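Local coordinates for dual specificity protein phosphatase 14 (Homo sapiens, PDB 2WGP), which dephosphorylates tyrosine, serine and threonine residues of proteins, inactivating the MAP kinases ERK, JNK and p38 and damping T-cell receptor signalling through TAB1, at residues Y124-A136 / L157-V170. Residues are numbered along the deposited sequence; the frame is centred on the assembly and turned at random.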
ATOM      1  N   TYR A 124      20.861   8.463 -21.342  1.00 22.85           N
ATOM      2  CA  TYR A 124      21.983   9.086 -22.065  1.00 23.65           C
ATOM      3  C   TYR A 124      21.624   9.469 -23.512  1.00 23.59           C
ATOM      4  O   TYR A 124      21.893  10.591 -23.956  1.00 23.59           O
ATOM      5  CB  TYR A 124      23.224   8.160 -22.062  1.00 24.63           C
ATOM      6  CG  TYR A 124      24.277   8.589 -23.045  1.00 24.24           C
ATOM      7  CD1 TYR A 124      25.135   9.665 -22.757  1.00 23.98           C
ATOM      8  CD2 TYR A 124      24.388   7.963 -24.295  1.00 25.68           C
ATOM      9  CE1 TYR A 124      26.085  10.085 -23.663  1.00 24.69           C
ATOM     10  CE2 TYR A 124      25.324   8.398 -25.231  1.00 25.31           C
ATOM     11  CZ  TYR A 124      26.173   9.448 -24.911  1.00 25.48           C
ATOM     12  OH  TYR A 124      27.115   9.853 -25.814  1.00 25.93           O
ATOM     13  N   LEU A 125      21.013   8.542 -24.233  1.00 23.10           N
ATOM     14  CA  LEU A 125      20.566   8.789 -25.611  1.00 23.30           C
ATOM     15  C   LEU A 125      19.590   9.971 -25.719  1.00 23.55           C
ATOM     16  O   LEU A 125      19.707  10.787 -26.628  1.00 23.62           O
ATOM     17  CB  LEU A 125      19.934   7.531 -26.207  1.00 23.28           C
ATOM     18  CG  LEU A 125      20.847   6.338 -26.535  1.00 22.97           C
ATOM     19  CD1 LEU A 125      19.985   5.175 -27.086  1.00 23.96           C
ATOM     20  CD2 LEU A 125      21.964   6.715 -27.528  1.00 24.27           C
ATOM     21  N   MET A 126      18.650  10.080 -24.786  1.00 23.93           N
ATOM     22  CA  MET A 126      17.750  11.215 -24.759  1.00 24.07           C
ATOM     23  C   MET A 126      18.484  12.533 -24.513  1.00 24.63           C
ATOM     24  O   MET A 126      18.239  13.525 -25.223  1.00 24.17           O
ATOM     25  CB  MET A 126      16.666  11.048 -23.704  1.00 24.71           C
ATOM     26  CG  MET A 126      15.597   9.995 -24.050  1.00 24.02           C
ATOM     27  SD  MET A 126      14.154  10.131 -23.020  1.00 25.41           S
ATOM     28  CE  MET A 126      14.776   9.468 -21.451  1.00 22.81           C
ATOM     29  N   LYS A 127      19.382  12.538 -23.528  1.00 24.08           N
ATOM     30  CA  LYS A 127      20.065  13.761 -23.139  1.00 25.03           C
ATOM     31  C   LYS A 127      21.085  14.231 -24.166  1.00 25.62           C
ATOM     32  O   LYS A 127      21.157  15.426 -24.450  1.00 24.87           O
ATOM     33  CB  LYS A 127      20.738  13.625 -21.776  1.00 25.14           C
ATOM     34  CG  LYS A 127      21.310  14.975 -21.256  1.00 25.90           C
ATOM     35  CD  LYS A 127      21.955  14.859 -19.897  1.00 27.51           C
ATOM     36  CE  LYS A 127      22.469  16.235 -19.449  1.00 27.62           C
ATOM     37  NZ  LYS A 127      22.791  16.243 -18.011  1.00 28.07           N
ATOM     38  N   PHE A 128      21.872  13.314 -24.719  1.00 25.64           N
ATOM     39  CA  PHE A 128      22.983  13.717 -25.586  1.00 25.91           C
ATOM     40  C   PHE A 128      22.825  13.396 -27.074  1.00 26.51           C
ATOM     41  O   PHE A 128      23.621  13.874 -27.874  1.00 26.32           O
ATOM     42  CB  PHE A 128      24.298  13.145 -25.043  1.00 25.71           C
ATOM     43  CG  PHE A 128      24.790  13.861 -23.830  1.00 25.25           C
ATOM     44  CD1 PHE A 128      25.355  15.139 -23.946  1.00 25.65           C
ATOM     45  CD2 PHE A 128      24.676  13.283 -22.570  1.00 25.89           C
ATOM     46  CE1 PHE A 128      25.796  15.812 -22.837  1.00 25.59           C
ATOM     47  CE2 PHE A 128      25.124  13.940 -21.468  1.00 26.16           C
ATOM     48  CZ  PHE A 128      25.688  15.214 -21.594  1.00 26.09           C
ATOM     49  N   HIS A 129      21.799  12.623 -27.447  1.00 26.84           N
ATOM     50  CA  HIS A 129      21.514  12.349 -28.851  1.00 27.64           C
ATOM     51  C   HIS A 129      20.164  12.906 -29.343  1.00 28.45           C
ATOM     52  O   HIS A 129      19.745  12.612 -30.447  1.00 29.84           O
ATOM     53  CB  HIS A 129      21.684  10.854 -29.127  1.00 26.95           C
ATOM     54  CG  HIS A 129      23.109  10.431 -29.100  1.00 27.45           C
ATOM     55  ND1 HIS A 129      23.870  10.327 -30.244  1.00 28.02           N
ATOM     56  CD2 HIS A 129      23.949  10.188 -28.067  1.00 28.13           C
ATOM     57  CE1 HIS A 129      25.107   9.995 -29.920  1.00 28.79           C
ATOM     58  NE2 HIS A 129      25.182   9.907 -28.605  1.00 27.54           N
ATOM     59  N   ASN A 130      19.491  13.690 -28.506  1.00 29.32           N
ATOM     60  CA  ASN A 130      18.277  14.416 -28.888  1.00 30.36           C
ATOM     61  C   ASN A 130      17.183  13.525 -29.484  1.00 29.76           C
ATOM     62  O   ASN A 130      16.551  13.844 -30.478  1.00 30.70           O
ATOM     63  CB  ASN A 130      18.632  15.568 -29.840  1.00 31.60           C
ATOM     64  CG  ASN A 130      17.583  16.671 -29.839  1.00 34.61           C
ATOM     65  OD1 ASN A 130      17.010  16.985 -28.793  1.00 40.31           O
ATOM     66  ND2 ASN A 130      17.338  17.270 -31.008  1.00 38.70           N
ATOM     67  N   VAL A 131      16.972  12.390 -28.855  1.00 27.89           N
ATOM     68  CA  VAL A 131      16.025  11.414 -29.337  1.00 27.43           C
ATOM     69  C   VAL A 131      14.987  11.257 -28.205  1.00 26.17           C
ATOM     70  O   VAL A 131      15.345  11.322 -27.037  1.00 25.10           O
ATOM     71  CB  VAL A 131      16.856  10.154 -29.751  1.00 27.84           C
ATOM     72  CG1 VAL A 131      17.135   9.223 -28.610  1.00 25.70           C
ATOM     73  CG2 VAL A 131      16.312   9.490 -30.984  1.00 31.12           C
ATOM     74  N   CYS A 132      13.704  11.125 -28.555  1.00 24.52           N
ATOM     75  CA  CYS A 132      12.667  10.920 -27.568  1.00 24.48           C
ATOM     76  C   CYS A 132      12.789   9.519 -26.947  1.00 23.50           C
ATOM     77  O   CYS A 132      13.563   8.653 -27.421  1.00 23.94           O
ATOM     78  CB  CYS A 132      11.276  11.117 -28.188  1.00 24.58           C
ATOM     79  SG  CYS A 132      10.764   9.834 -29.352  1.00 25.54           S
ATOM     80  N   LEU A 133      12.033   9.301 -25.887  1.00 22.53           N
ATOM     81  CA  LEU A 133      12.101   8.057 -25.130  1.00 22.35           C
ATOM     82  C   LEU A 133      11.748   6.826 -25.987  1.00 22.04           C
ATOM     83  O   LEU A 133      12.420   5.798 -25.893  1.00 21.48           O
ATOM     84  CB  LEU A 133      11.176   8.125 -23.922  1.00 22.04           C
ATOM     85  CG  LEU A 133      11.066   6.911 -23.026  1.00 21.59           C
ATOM     86  CD1 LEU A 133      12.465   6.422 -22.578  1.00 24.80           C
ATOM     87  CD2 LEU A 133      10.187   7.270 -21.819  1.00 21.98           C
ATOM     88  N   LEU A 134      10.718   6.931 -26.829  1.00 22.75           N
ATOM     89  CA  LEU A 134      10.344   5.804 -27.684  1.00 23.47           C
ATOM     90  C   LEU A 134      11.509   5.456 -28.642  1.00 23.99           C
ATOM     91  O   LEU A 134      11.874   4.280 -28.792  1.00 22.63           O
ATOM     92  CB  LEU A 134       9.063   6.102 -28.463  1.00 23.60           C
ATOM     93  CG  LEU A 134       8.582   5.023 -29.421  1.00 23.61           C
ATOM     94  CD1 LEU A 134       8.373   3.662 -28.714  1.00 20.73           C
ATOM     95  CD2 LEU A 134       7.303   5.490 -30.181  1.00 23.43           C
ATOM     96  N   GLU A 135      12.103   6.477 -29.259  1.00 23.95           N
ATOM     97  CA  GLU A 135      13.231   6.257 -30.172  1.00 25.08           C
ATOM     98  C   GLU A 135      14.450   5.676 -29.446  1.00 23.99           C
ATOM     99  O   GLU A 135      15.124   4.812 -29.983  1.00 22.74           O
ATOM    100  CB  GLU A 135      13.675   7.550 -30.870  1.00 25.77           C
ATOM    101  CG  GLU A 135      12.714   8.216 -31.811  1.00 29.65           C
ATOM    102  CD  GLU A 135      13.277   9.577 -32.375  1.00 33.04           C
ATOM    103  OE1 GLU A 135      13.279  10.648 -31.665  1.00 33.06           O
ATOM    104  OE2 GLU A 135      13.722   9.564 -33.551  1.00 37.48           O
ATOM    105  N   ALA A 136      14.717   6.179 -28.237  1.00 23.23           N
ATOM    106  CA  ALA A 136      15.860   5.762 -27.424  1.00 23.33           C
ATOM    107  C   ALA A 136      15.717   4.278 -27.021  1.00 22.90           C
ATOM    108  O   ALA A 136      16.654   3.510 -27.125  1.00 23.55           O
ATOM    109  CB  ALA A 136      16.001   6.683 -26.169  1.00 21.85           C
ATOM    110  N   LEU A 157      12.063   7.117 -16.298  1.00 23.84           N
ATOM    111  CA  LEU A 157      12.440   7.547 -17.659  1.00 23.41           C
ATOM    112  C   LEU A 157      11.431   8.515 -18.279  1.00 22.63           C
ATOM    113  O   LEU A 157      11.818   9.461 -18.974  1.00 21.77           O
ATOM    114  CB  LEU A 157      12.580   6.331 -18.589  1.00 23.51           C
ATOM    115  CG  LEU A 157      13.858   5.513 -18.425  1.00 23.27           C
ATOM    116  CD1 LEU A 157      13.738   4.218 -19.172  1.00 21.74           C
ATOM    117  CD2 LEU A 157      15.103   6.313 -18.832  1.00 22.81           C
ATOM    118  N   ILE A 158      10.147   8.254 -18.045  1.00 22.53           N
ATOM    119  CA  ILE A 158       9.055   9.081 -18.582  1.00 22.62           C
ATOM    120  C   ILE A 158       9.104  10.484 -17.979  1.00 22.76           C
ATOM    121  O   ILE A 158       8.950  11.469 -18.690  1.00 21.31           O
ATOM    122  CB  ILE A 158       7.656   8.449 -18.367  1.00 22.87           C
ATOM    123  CG1 ILE A 158       7.456   7.259 -19.311  1.00 22.00           C
ATOM    124  CG2 ILE A 158       6.540   9.515 -18.612  1.00 21.18           C
ATOM    125  CD1 ILE A 158       6.304   6.264 -18.914  1.00 21.15           C
ATOM    126  N   ASP A 159       9.328  10.560 -16.665  1.00 23.63           N
ATOM    127  CA  ASP A 159       9.525  11.853 -15.999  1.00 23.89           C
ATOM    128  C   ASP A 159      10.726  12.594 -16.577  1.00 23.15           C
ATOM    129  O   ASP A 159      10.624  13.774 -16.868  1.00 22.53           O
ATOM    130  CB  ASP A 159       9.662  11.697 -14.466  1.00 24.40           C
ATOM    131  CG  ASP A 159       9.579  13.041 -13.742  1.00 26.09           C
ATOM    132  OD1 ASP A 159      10.577  13.783 -13.756  1.00 25.90           O
ATOM    133  OD2 ASP A 159       8.512  13.371 -13.184  1.00 25.81           O
ATOM    134  N   TYR A 160      11.847  11.898 -16.753  1.00 23.24           N
ATOM    135  CA  TYR A 160      13.077  12.499 -17.292  1.00 23.61           C
ATOM    136  C   TYR A 160      12.881  12.988 -18.725  1.00 23.66           C
ATOM    137  O   TYR A 160      13.315  14.087 -19.072  1.00 23.40           O
ATOM    138  CB  TYR A 160      14.215  11.494 -17.242  1.00 23.60           C
ATOM    139  CG  TYR A 160      15.600  12.039 -17.538  1.00 25.28           C
ATOM    140  CD1 TYR A 160      16.139  13.103 -16.790  1.00 25.98           C
ATOM    141  CD2 TYR A 160      16.398  11.452 -18.526  1.00 24.72           C
ATOM    142  CE1 TYR A 160      17.419  13.564 -17.018  1.00 24.68           C
ATOM    143  CE2 TYR A 160      17.671  11.928 -18.786  1.00 26.13           C
ATOM    144  CZ  TYR A 160      18.177  12.976 -18.023  1.00 26.63           C
ATOM    145  OH  TYR A 160      19.444  13.392 -18.277  1.00 28.14           O
ATOM    146  N   GLU A 161      12.187  12.183 -19.538  1.00 23.42           N
ATOM    147  CA  GLU A 161      11.819  12.609 -20.893  1.00 23.63           C
ATOM    148  C   GLU A 161      11.016  13.911 -20.866  1.00 23.68           C
ATOM    149  O   GLU A 161      11.286  14.829 -21.646  1.00 24.05           O
ATOM    150  CB  GLU A 161      11.012  11.543 -21.613  1.00 23.47           C
ATOM    151  CG  GLU A 161      10.756  11.938 -23.108  1.00 21.64           C
ATOM    152  CD  GLU A 161       9.771  11.065 -23.846  1.00 23.42           C
ATOM    153  OE1 GLU A 161       8.932  10.405 -23.204  1.00 21.84           O
ATOM    154  OE2 GLU A 161       9.849  11.039 -25.113  1.00 23.26           O
ATOM    155  N   ARG A 162      10.035  13.989 -19.963  1.00 25.01           N
ATOM    156  CA  ARG A 162       9.207  15.193 -19.831  1.00 25.44           C
ATOM    157  C   ARG A 162      10.049  16.403 -19.413  1.00 25.57           C
ATOM    158  O   ARG A 162       9.817  17.517 -19.903  1.00 25.20           O
ATOM    159  CB  ARG A 162       8.055  14.984 -18.836  1.00 26.29           C
ATOM    160  CG  ARG A 162       6.941  14.008 -19.278  1.00 28.47           C
ATOM    161  CD  ARG A 162       6.001  13.652 -18.075  1.00 32.49           C
ATOM    162  NE  ARG A 162       5.139  14.798 -17.729  1.00 35.01           N
ATOM    163  CZ  ARG A 162       4.867  15.246 -16.494  1.00 34.44           C
ATOM    164  NH1 ARG A 162       5.373  14.673 -15.409  1.00 36.19           N
ATOM    165  NH2 ARG A 162       4.076  16.291 -16.353  1.00 30.29           N
ATOM    166  N   GLN A 163      11.018  16.189 -18.515  1.00 25.48           N
ATOM    167  CA  GLN A 163      11.946  17.251 -18.101  1.00 25.81           C
ATOM    168  C   GLN A 163      12.771  17.752 -19.319  1.00 25.03           C
ATOM    169  O   GLN A 163      12.991  18.951 -19.498  1.00 24.61           O
ATOM    170  CB  GLN A 163      12.917  16.754 -17.023  1.00 25.94           C
ATOM    171  CG  GLN A 163      12.316  16.381 -15.679  1.00 29.46           C
ATOM    172  CD  GLN A 163      13.366  15.750 -14.745  1.00 31.05           C
ATOM    173  OE1 GLN A 163      14.424  16.339 -14.542  1.00 35.94           O
ATOM    174  NE2 GLN A 163      13.100  14.535 -14.238  1.00 26.51           N
ATOM    175  N   LEU A 164      13.236  16.818 -20.142  1.00 25.21           N
ATOM    176  CA  LEU A 164      14.069  17.172 -21.293  1.00 25.31           C
ATOM    177  C   LEU A 164      13.287  17.823 -22.457  1.00 25.92           C
ATOM    178  O   LEU A 164      13.757  18.811 -23.063  1.00 24.76           O
ATOM    179  CB  LEU A 164      14.836  15.951 -21.803  1.00 25.28           C
ATOM    180  CG  LEU A 164      15.951  15.333 -20.953  1.00 25.46           C
ATOM    181  CD1 LEU A 164      16.505  14.082 -21.633  1.00 23.90           C
ATOM    182  CD2 LEU A 164      17.086  16.315 -20.700  1.00 27.57           C
ATOM    183  N   PHE A 165      12.102  17.300 -22.769  1.00 25.97           N
ATOM    184  CA  PHE A 165      11.417  17.697 -23.991  1.00 26.58           C
ATOM    185  C   PHE A 165      10.071  18.372 -23.780  1.00 27.67           C
ATOM    186  O   PHE A 165       9.479  18.900 -24.742  1.00 26.92           O
ATOM    187  CB  PHE A 165      11.254  16.480 -24.902  1.00 26.96           C
ATOM    188  CG  PHE A 165      12.561  15.805 -25.248  1.00 26.95           C
ATOM    189  CD1 PHE A 165      12.865  14.540 -24.772  1.00 26.43           C
ATOM    190  CD2 PHE A 165      13.491  16.450 -26.044  1.00 28.80           C
ATOM    191  CE1 PHE A 165      14.080  13.907 -25.109  1.00 26.30           C
ATOM    192  CE2 PHE A 165      14.701  15.829 -26.386  1.00 29.31           C
ATOM    193  CZ  PHE A 165      14.995  14.555 -25.905  1.00 28.45           C
ATOM    194  N   GLY A 166       9.576  18.353 -22.541  1.00 27.29           N
ATOM    195  CA  GLY A 166       8.289  18.953 -22.219  1.00 28.30           C
ATOM    196  C   GLY A 166       7.089  18.155 -22.686  1.00 28.88           C
ATOM    197  O   GLY A 166       5.962  18.658 -22.664  1.00 29.20           O
ATOM    198  N   LYS A 167       7.330  16.919 -23.115  1.00 29.23           N
ATOM    199  CA  LYS A 167       6.289  15.996 -23.507  1.00 29.84           C
ATOM    200  C   LYS A 167       6.831  14.562 -23.522  1.00 29.42           C
ATOM    201  O   LYS A 167       8.049  14.326 -23.558  1.00 28.41           O
ATOM    202  CB  LYS A 167       5.755  16.333 -24.885  1.00 30.71           C
ATOM    203  CG  LYS A 167       6.785  16.205 -25.997  1.00 32.99           C
ATOM    204  CD  LYS A 167       6.244  16.798 -27.279  1.00 36.28           C
ATOM    205  CE  LYS A 167       7.240  16.616 -28.416  1.00 38.93           C
ATOM    206  NZ  LYS A 167       8.476  17.443 -28.233  1.00 39.73           N
ATOM    207  N   SER A 168       5.906  13.613 -23.531  1.00 29.31           N
ATOM    208  CA  SER A 168       6.260  12.221 -23.416  1.00 29.11           C
ATOM    209  C   SER A 168       5.804  11.413 -24.646  1.00 27.41           C
ATOM    210  O   SER A 168       4.810  11.734 -25.288  1.00 27.66           O
ATOM    211  CB  SER A 168       5.749  11.646 -22.074  1.00 29.72           C
ATOM    212  OG  SER A 168       4.346  11.507 -22.036  1.00 33.29           O
ATOM    213  N   THR A 169       6.574  10.374 -24.978  1.00 25.91           N
ATOM    214  CA  THR A 169       6.287   9.508 -26.117  1.00 24.14           C
ATOM    215  C   THR A 169       5.975   8.062 -25.723  1.00 23.30           C
ATOM    216  O   THR A 169       5.718   7.210 -26.600  1.00 21.71           O
ATOM    217  CB  THR A 169       7.446   9.573 -27.140  1.00 23.99           C
ATOM    218  OG1 THR A 169       8.669   9.162 -26.519  1.00 24.48           O
ATOM    219  CG2 THR A 169       7.595  11.013 -27.663  1.00 21.99           C
ATOM    220  N   VAL A 170       5.998   7.803 -24.409  1.00 23.72           N
ATOM    221  CA  VAL A 170       5.558   6.538 -23.809  1.00 24.10           C
ATOM    222  C   VAL A 170       4.712   6.881 -22.583  1.00 24.49           C
ATOM    223  O   VAL A 170       5.050   7.790 -21.823  1.00 24.77           O
ATOM    224  CB  VAL A 170       6.764   5.671 -23.356  1.00 24.35           C
ATOM    225  CG1 VAL A 170       6.296   4.353 -22.708  1.00 24.16           C
ATOM    226  CG2 VAL A 170       7.696   5.401 -24.542  1.00 24.76           C
TER
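L133 N donates to E161 OE2 at 2.9 Å and 166°, approaching from well above the carboxylate plane, at the first turn of helix 133-143 in the dual-specificity phosphatase domain. C132, the N-cap, and E135 form a capping box: C132 N donates to E135 OE1 (3.2 Å), and E135 N makes a weak bond back to C132 SG. T169 OG1 donates 2.6 Å to the syn lone pair of E161 OE2 and accepts from L134 N at 3.0 Å, so the hydroxyl links carboxylate and amide. T169 N donates to E161 OE1; holding both oxygens should restrain the carboxylate's rotation, and its charge probably suits the helix N-terminus. The E161 chain reaches there extended (chi1 -174°).

Helical segments 124-129 and 157-165 run nearly parallel (8°), their axes 10.4 Å apart. M126 is a knob in a hole formed by Y160, E161, L164 and F165, its SD 3.7 Å from E161 CB and its CE at the Y160 ring edge. Y160 OH hydrogen-bonds D90 of helix 89-101, which also salt-bridges K127. L133 CD2 packs on I158 CG1, while its CG meets V170 CG2. Near the C-terminal end of helix 151-165, N130 OD1 lies at the F165 ring edge, 3.5 Å from CE2.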